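Nucleocapsid protein (Sin Nombre virus, PDB 2IC6) probably encapsidates the viral RNA genome, its N-terminal region forming an antiparallel coiled coil thought to aid assembly of nucleocapsid subunits. Local coordinates at residues Ile14-Arg25 against Val54-Lys65. The protein carries 1 engineered substitution. Numbering follows the deposited sequence. Where two conformers were deposited one is given.
Sequences ITLHEQRLVTTR and VSALETKLGELK. Engineered in segment 14-25: Arg20 (natural residue Gln).
Ile14 begins the interlock, its CG1 sliding past Leu64 CB at 3.6 Å in the opposite direction. His17 is a knob among Leu57, Lys60, Leu61 and Leu64. His17 CB rests 3.6 Å from Leu61 CD2, Leu64 CD1 lies over one ring face, and the ring's ND1 is hydrogen-bonded to Asn13 O, helping fix its rotation. Glu18 starts away from the partner helix, but a bend at chi2 (-76°) returns its carboxylate, whose OE1 salt-bridges Lys65 NZ at 2.7 Å. Leu21, its CG anti to the backbone N (chi1 -178°), sends both methyls into the hole of Val54, Leu57, Glu58 and Leu61, CD1 against Val54 CG1 and CD2 3.7 Å from Leu61 CD1. Leu57 and Leu61 return the insertion, Leu57 CD1 lying 3.6 Å from Thr24 OG1, which donates to Arg20 O. Arg25, extended from CG to NE, has Val54 CG1 over one guanidinium face, toward the rim, while its NH1 meets the syn lone pair of Glu58 OE2 at 2.6 Å, near the guanidinium plane. Knobs-into-holes packing flanked by salt bridges exemplifies the antiparallel coiled coil: helices 6-37 and 41-74 form a hairpin, segment axes approaching to 9.7 Å with N-to-C directions 160° apart, and Leu28 and Leu68 extend the apolar seam.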
ATOM      1  N   ILE A  14       0.957   7.616   8.414  1.00 12.26           N
ATOM      2  CA  ILE A  14      -0.060   7.439   7.401  1.00 12.35           C
ATOM      3  C   ILE A  14       0.465   8.097   6.141  1.00 12.46           C
ATOM      4  O   ILE A  14       0.378   7.522   5.070  1.00 12.56           O
ATOM      5  CB  ILE A  14      -1.424   8.018   7.864  1.00 12.93           C
ATOM      6  CG1 ILE A  14      -2.008   7.112   8.969  1.00 12.05           C
ATOM      7  CG2 ILE A  14      -2.443   8.200   6.714  1.00 13.70           C
ATOM      8  CD1 ILE A  14      -3.213   7.736   9.728  1.00 13.26           C
ATOM      9  N   THR A  15       0.972   9.320   6.223  1.00 12.48           N
ATOM     10  CA  THR A  15       1.539   9.961   4.978  1.00 13.11           C
ATOM     11  C   THR A  15       2.597   9.140   4.305  1.00 13.63           C
ATOM     12  O   THR A  15       2.585   9.001   3.066  1.00 13.95           O
ATOM     13  CB  THR A  15       2.166  11.300   5.329  1.00 14.21           C
ATOM     14  OG1 THR A  15       1.104  12.090   5.830  1.00 14.97           O
ATOM     15  CG2 THR A  15       2.872  12.005   4.123  1.00 15.11           C
ATOM     16  N   LEU A  16       3.573   8.654   5.029  1.00 13.75           N
ATOM     17  CA  LEU A  16       4.655   7.880   4.457  1.00 14.52           C
ATOM     18  C   LEU A  16       4.068   6.669   3.791  1.00 13.48           C
ATOM     19  O   LEU A  16       4.466   6.328   2.669  1.00 14.73           O
ATOM     20  CB  LEU A  16       5.635   7.504   5.525  1.00 15.16           C
ATOM     21  CG  LEU A  16       6.811   6.657   5.101  1.00 19.41           C
ATOM     22  CD1 LEU A  16       7.577   7.411   4.085  1.00 24.02           C
ATOM     23  CD2 LEU A  16       7.595   6.310   6.355  1.00 22.66           C
ATOM     24  N   HIS A  17       3.094   6.027   4.453  1.00 11.90           N
ATOM     25  CA  HIS A  17       2.494   4.844   3.838  1.00 12.21           C
ATOM     26  C   HIS A  17       1.632   5.172   2.619  1.00 10.40           C
ATOM     27  O   HIS A  17       1.656   4.369   1.674  1.00 11.16           O
ATOM     28  CB  HIS A  17       1.775   4.034   4.893  1.00 12.11           C
ATOM     29  CG  HIS A  17       2.704   3.242   5.779  1.00 14.97           C
ATOM     30  ND1 HIS A  17       3.334   3.802   6.871  1.00 14.18           N
ATOM     31  CD2 HIS A  17       3.093   1.939   5.748  1.00 17.20           C
ATOM     32  CE1 HIS A  17       4.066   2.866   7.465  1.00 16.34           C
ATOM     33  NE2 HIS A  17       3.940   1.732   6.805  1.00 18.21           N
ATOM     34  N   GLU A  18       0.901   6.290   2.641  1.00 10.45           N
ATOM     35  CA  GLU A  18       0.136   6.684   1.482  1.00 10.94           C
ATOM     36  C   GLU A  18       1.049   6.967   0.298  1.00 10.62           C
ATOM     37  O   GLU A  18       0.748   6.621  -0.860  1.00 10.50           O
ATOM     38  CB  GLU A  18      -0.657   7.937   1.776  1.00 11.91           C
ATOM     39  CG  GLU A  18      -1.764   7.744   2.718  1.00 13.51           C
ATOM     40  CD  GLU A  18      -2.984   7.071   2.201  1.00 15.75           C
ATOM     41  OE1 GLU A  18      -4.022   7.092   2.937  1.00 21.34           O
ATOM     42  OE2 GLU A  18      -3.014   6.500   1.067  1.00 17.03           O
ATOM     43  N   GLN A  19       2.193   7.600   0.540  1.00 10.37           N
ATOM     44  CA  GLN A  19       3.153   7.864  -0.520  1.00 10.12           C
ATOM     45  C   GLN A  19       3.701   6.562  -1.073  1.00 10.65           C
ATOM     46  O   GLN A  19       3.798   6.389  -2.309  1.00 10.33           O
ATOM     47  CB  GLN A  19       4.263   8.792  -0.017  1.00 10.44           C
ATOM     48  CG  GLN A  19       3.716  10.164   0.347  1.00 10.48           C
ATOM     49  CD  GLN A  19       4.790  11.153   0.769  1.00 10.99           C
ATOM     50  OE1 GLN A  19       5.873  10.757   1.184  1.00 15.81           O
ATOM     51  NE2 GLN A  19       4.480  12.434   0.732  1.00 11.23           N
ATOM     52  N   ARG A  20       4.073   5.619  -0.187  1.00 10.48           N
ATOM     53  CA  ARG A  20       4.582   4.338  -0.648  1.00 11.11           C
ATOM     54  C   ARG A  20       3.475   3.560  -1.412  1.00  9.01           C
ATOM     55  O   ARG A  20       3.776   2.862  -2.338  1.00 10.67           O
ATOM     56  CB  ARG A  20       5.020   3.539   0.541  1.00 11.07           C
ATOM     57  CG  ARG A  20       6.179   3.996   1.130  1.00 18.66           C
ATOM     58  CD  ARG A  20       6.695   3.012   2.169  1.00 24.40           C
ATOM     59  NE  ARG A  20       6.362   3.434   3.503  1.00 36.97           N
ATOM     60  CZ  ARG A  20       6.911   2.923   4.592  1.00 39.53           C
ATOM     61  NH1 ARG A  20       7.811   1.971   4.484  1.00 41.93           N
ATOM     62  NH2 ARG A  20       6.568   3.374   5.778  1.00 40.30           N
ATOM     63  N   LEU A  21       2.233   3.726  -1.004  1.00  9.45           N
ATOM     64  CA  LEU A  21       1.135   3.081  -1.719  1.00  9.33           C
ATOM     65  C   LEU A  21       1.073   3.598  -3.159  1.00  8.65           C
ATOM     66  O   LEU A  21       0.865   2.827  -4.088  1.00  9.01           O
ATOM     67  CB  LEU A  21      -0.153   3.255  -0.979  1.00  9.69           C
ATOM     68  CG  LEU A  21      -1.375   2.582  -1.599  1.00 10.02           C
ATOM     69  CD1 LEU A  21      -1.180   1.083  -1.811  1.00 11.06           C
ATOM     70  CD2 LEU A  21      -2.638   2.874  -0.781  1.00 11.38           C
ATOM     71  N   VAL A  22       1.211   4.899  -3.360  1.00  8.87           N
ATOM     72  CA  VAL A  22       1.182   5.442  -4.729  1.00  8.88           C
ATOM     73  C   VAL A  22       2.316   4.841  -5.574  1.00  8.87           C
ATOM     74  O   VAL A  22       2.099   4.410  -6.708  1.00  8.98           O
ATOM     75  CB  VAL A  22       1.264   6.963  -4.716  1.00  8.98           C
ATOM     76  CG1 VAL A  22       1.546   7.528  -6.124  1.00 10.16           C
ATOM     77  CG2 VAL A  22      -0.032   7.544  -4.147  1.00 10.50           C
ATOM     78  N   THR A  23       3.556   4.829  -5.077  1.00  8.89           N
ATOM     79  CA  THR A  23       4.634   4.347  -5.877  1.00  9.44           C
ATOM     80  C   THR A  23       4.523   2.843  -6.100  1.00  8.89           C
ATOM     81  O   THR A  23       4.777   2.347  -7.235  1.00  9.96           O
ATOM     82  CB  THR A  23       5.969   4.755  -5.257  1.00 10.82           C
ATOM     83  OG1 THR A  23       6.151   4.269  -4.003  1.00 14.42           O
ATOM     84  CG2 THR A  23       6.047   6.217  -5.177  1.00 14.24           C
ATOM     85  N   THR A  24       4.122   2.096  -5.086  1.00  9.20           N
ATOM     86  CA  THR A  24       3.946   0.659  -5.234  1.00  9.50           C
ATOM     87  C   THR A  24       2.813   0.340  -6.182  1.00  8.60           C
ATOM     88  O   THR A  24       2.889  -0.613  -6.974  1.00  9.54           O
ATOM     89  CB  THR A  24       3.822  -0.041  -3.898  0.70 10.69           C
ATOM     90  OG1 THR A  24       4.913   0.347  -3.051  0.70 11.83           O
ATOM     91  CG2 THR A  24       4.027  -1.517  -4.081  0.70 15.84           C
ATOM     92  N   ARG A  25       1.738   1.110  -6.147  1.00  8.59           N
ATOM     93  CA  ARG A  25       0.642   0.911  -7.089  1.00  9.18           C
ATOM     94  C   ARG A  25       1.076   1.204  -8.511  1.00  9.28           C
ATOM     95  O   ARG A  25       0.590   0.536  -9.441  1.00 10.04           O
ATOM     96  CB  ARG A  25      -0.606   1.712  -6.697  1.00  9.07           C
ATOM     97  CG  ARG A  25      -1.489   1.025  -5.730  1.00 12.18           C
ATOM     98  CD  ARG A  25      -2.824   1.727  -5.444  1.00 14.20           C
ATOM     99  NE  ARG A  25      -3.853   0.798  -4.825  1.00 13.96           N
ATOM    100  CZ  ARG A  25      -4.478  -0.182  -5.476  1.00 14.57           C
ATOM    101  NH1 ARG A  25      -5.214  -1.017  -4.832  1.00 16.09           N
ATOM    102  NH2 ARG A  25      -4.382  -0.323  -6.822  1.00 16.60           N
ATOM    103  N   VAL A  54       1.227  -4.077  -2.540  1.00  7.80           N
ATOM    104  CA  VAL A  54       0.139  -3.115  -2.439  1.00  8.12           C
ATOM    105  C   VAL A  54      -0.858  -3.479  -1.370  1.00  8.13           C
ATOM    106  O   VAL A  54      -1.261  -2.648  -0.554  1.00  8.24           O
ATOM    107  CB  VAL A  54      -0.553  -2.973  -3.831  1.00  8.45           C
ATOM    108  CG1 VAL A  54      -1.908  -2.250  -3.721  1.00  9.42           C
ATOM    109  CG2 VAL A  54       0.398  -2.229  -4.810  1.00  9.29           C
ATOM    110  N   SER A  55      -1.270  -4.736  -1.347  1.00  8.23           N
ATOM    111  CA  SER A  55      -2.254  -5.170  -0.365  1.00  9.30           C
ATOM    112  C   SER A  55      -1.737  -5.064   1.049  1.00  8.96           C
ATOM    113  O   SER A  55      -2.484  -4.650   1.935  1.00  9.27           O
ATOM    114  CB  SER A  55      -2.587  -6.665  -0.585  0.33 11.81           C
ATOM    115  OG  SER A  55      -3.360  -6.923  -1.744  0.33 10.04           O
ATOM    116  N   ALA A  56      -0.457  -5.378   1.248  1.00  8.66           N
ATOM    117  CA  ALA A  56       0.114  -5.257   2.566  1.00  9.41           C
ATOM    118  C   ALA A  56       0.136  -3.816   3.035  1.00  9.14           C
ATOM    119  O   ALA A  56      -0.127  -3.524   4.211  1.00  9.56           O
ATOM    120  CB  ALA A  56       1.497  -5.875   2.614  1.00 10.55           C
ATOM    121  N   LEU A  57       0.409  -2.880   2.130  1.00  8.85           N
ATOM    122  CA  LEU A  57       0.356  -1.445   2.482  1.00  9.47           C
ATOM    123  C   LEU A  57      -1.046  -0.992   2.807  1.00  8.93           C
ATOM    124  O   LEU A  57      -1.244  -0.248   3.763  1.00  9.15           O
ATOM    125  CB  LEU A  57       0.916  -0.623   1.316  1.00 10.09           C
ATOM    126  CG  LEU A  57       2.419  -0.552   1.199  1.00 11.39           C
ATOM    127  CD1 LEU A  57       2.835  -0.045  -0.183  1.00 12.58           C
ATOM    128  CD2 LEU A  57       3.024   0.314   2.299  1.00 15.19           C
ATOM    129  N   GLU A  58      -2.010  -1.465   2.041  1.00  8.34           N
ATOM    130  CA  GLU A  58      -3.376  -1.095   2.307  1.00  8.85           C
ATOM    131  C   GLU A  58      -3.803  -1.642   3.688  1.00  9.13           C
ATOM    132  O   GLU A  58      -4.482  -0.931   4.464  1.00  9.78           O
ATOM    133  CB  GLU A  58      -4.311  -1.649   1.220  1.00  9.01           C
ATOM    134  CG  GLU A  58      -4.196  -0.863  -0.061  1.00 10.33           C
ATOM    135  CD  GLU A  58      -4.790  -1.437  -1.279  1.00 11.59           C
ATOM    136  OE1 GLU A  58      -5.020  -2.659  -1.311  1.00 13.76           O
ATOM    137  OE2 GLU A  58      -4.938  -0.642  -2.229  1.00 15.05           O
ATOM    138  N   THR A  59      -3.416  -2.851   4.046  1.00  8.68           N
ATOM    139  CA  THR A  59      -3.722  -3.376   5.349  1.00 10.22           C
ATOM    140  C   THR A  59      -3.152  -2.527   6.454  1.00  9.07           C
ATOM    141  O   THR A  59      -3.837  -2.203   7.427  1.00 10.45           O
ATOM    142  CB  THR A  59      -3.307  -4.848   5.462  1.00 10.47           C
ATOM    143  OG1 THR A  59      -4.064  -5.587   4.530  1.00 13.66           O
ATOM    144  CG2 THR A  59      -3.465  -5.396   6.865  1.00 12.40           C
ATOM    145  N   LYS A  60      -1.878  -2.217   6.351  1.00  9.29           N
ATOM    146  CA  LYS A  60      -1.233  -1.395   7.334  1.00 10.11           C
ATOM    147  C   LYS A  60      -1.859  -0.019   7.450  1.00 10.08           C
ATOM    148  O   LYS A  60      -2.120   0.456   8.557  1.00 10.94           O
ATOM    149  CB  LYS A  60       0.252  -1.267   6.969  1.00 11.55           C
ATOM    150  CG  LYS A  60       1.049  -0.347   7.890  1.00 13.31           C
ATOM    151  CD  LYS A  60       1.208  -0.850   9.266  1.00 15.38           C
ATOM    152  CE  LYS A  60       1.953   0.161  10.146  1.00 16.98           C
ATOM    153  NZ  LYS A  60       2.329  -0.470  11.413  1.00 20.23           N
ATOM    154  N   LEU A  61      -2.201   0.609   6.329  1.00  9.79           N
ATOM    155  CA  LEU A  61      -2.927   1.864   6.351  1.00 10.41           C
ATOM    156  C   LEU A  61      -4.254   1.795   7.025  1.00 10.13           C
ATOM    157  O   LEU A  61      -4.623   2.712   7.769  1.00 11.41           O
ATOM    158  CB  LEU A  61      -3.095   2.376   4.913  1.00 10.53           C
ATOM    159  CG  LEU A  61      -1.908   3.136   4.384  1.00 12.17           C
ATOM    160  CD1 LEU A  61      -1.927   3.162   2.822  1.00 14.06           C
ATOM    161  CD2 LEU A  61      -1.808   4.526   5.042  1.00 15.06           C
ATOM    162  N   GLY A  62      -4.983   0.729   6.799  1.00 10.53           N
ATOM    163  CA  GLY A  62      -6.274   0.614   7.462  1.00 11.83           C
ATOM    164  C   GLY A  62      -6.129   0.546   8.970  1.00 11.79           C
ATOM    165  O   GLY A  62      -6.945   1.128   9.690  1.00 13.36           O
ATOM    166  N   GLU A  63      -5.116  -0.165   9.444  1.00 11.19           N
ATOM    167  CA  GLU A  63      -4.830  -0.232  10.868  1.00 12.14           C
ATOM    168  C   GLU A  63      -4.481   1.145  11.416  1.00 11.16           C
ATOM    169  O   GLU A  63      -5.038   1.560  12.452  1.00 12.37           O
ATOM    170  CB  GLU A  63      -3.716  -1.195  11.145  1.00 12.61           C
ATOM    171  CG  GLU A  63      -3.917  -2.656  10.802  1.00 17.35           C
ATOM    172  CD  GLU A  63      -2.587  -3.482  10.854  1.00 19.56           C
ATOM    173  OE1 GLU A  63      -2.581  -4.571  10.253  1.00 25.52           O
ATOM    174  OE2 GLU A  63      -1.578  -3.064  11.485  1.00 24.04           O
ATOM    175  N   LEU A  64      -3.564   1.844  10.763  1.00 10.46           N
ATOM    176  CA  LEU A  64      -3.152   3.143  11.193  1.00 10.35           C
ATOM    177  C   LEU A  64      -4.360   4.122  11.254  1.00  9.97           C
ATOM    178  O   LEU A  64      -4.526   4.881  12.208  1.00 11.53           O
ATOM    179  CB  LEU A  64      -2.105   3.720  10.282  1.00 11.57           C
ATOM    180  CG  LEU A  64      -0.719   3.079  10.317  1.00 11.47           C
ATOM    181  CD1 LEU A  64       0.113   3.587   9.132  1.00 13.66           C
ATOM    182  CD2 LEU A  64      -0.005   3.425  11.656  1.00 16.51           C
ATOM    183  N   LYS A  65      -5.206   4.091  10.226  1.00 10.18           N
ATOM    184  CA  LYS A  65      -6.301   5.017  10.140  1.00 10.70           C
ATOM    185  C   LYS A  65      -7.337   4.727  11.227  1.00 10.42           C
ATOM    186  O   LYS A  65      -7.890   5.653  11.859  1.00 11.39           O
ATOM    187  CB  LYS A  65      -6.926   4.962   8.757  1.00 11.77           C
ATOM    188  CG  LYS A  65      -6.063   5.548   7.681  1.00 12.13           C
ATOM    189  CD  LYS A  65      -6.619   5.335   6.310  1.00 13.58           C
ATOM    190  CE  LYS A  65      -5.750   5.965   5.293  1.00 15.92           C
ATOM    191  NZ  LYS A  65      -6.246   5.851   3.934  1.00 17.10           N
TER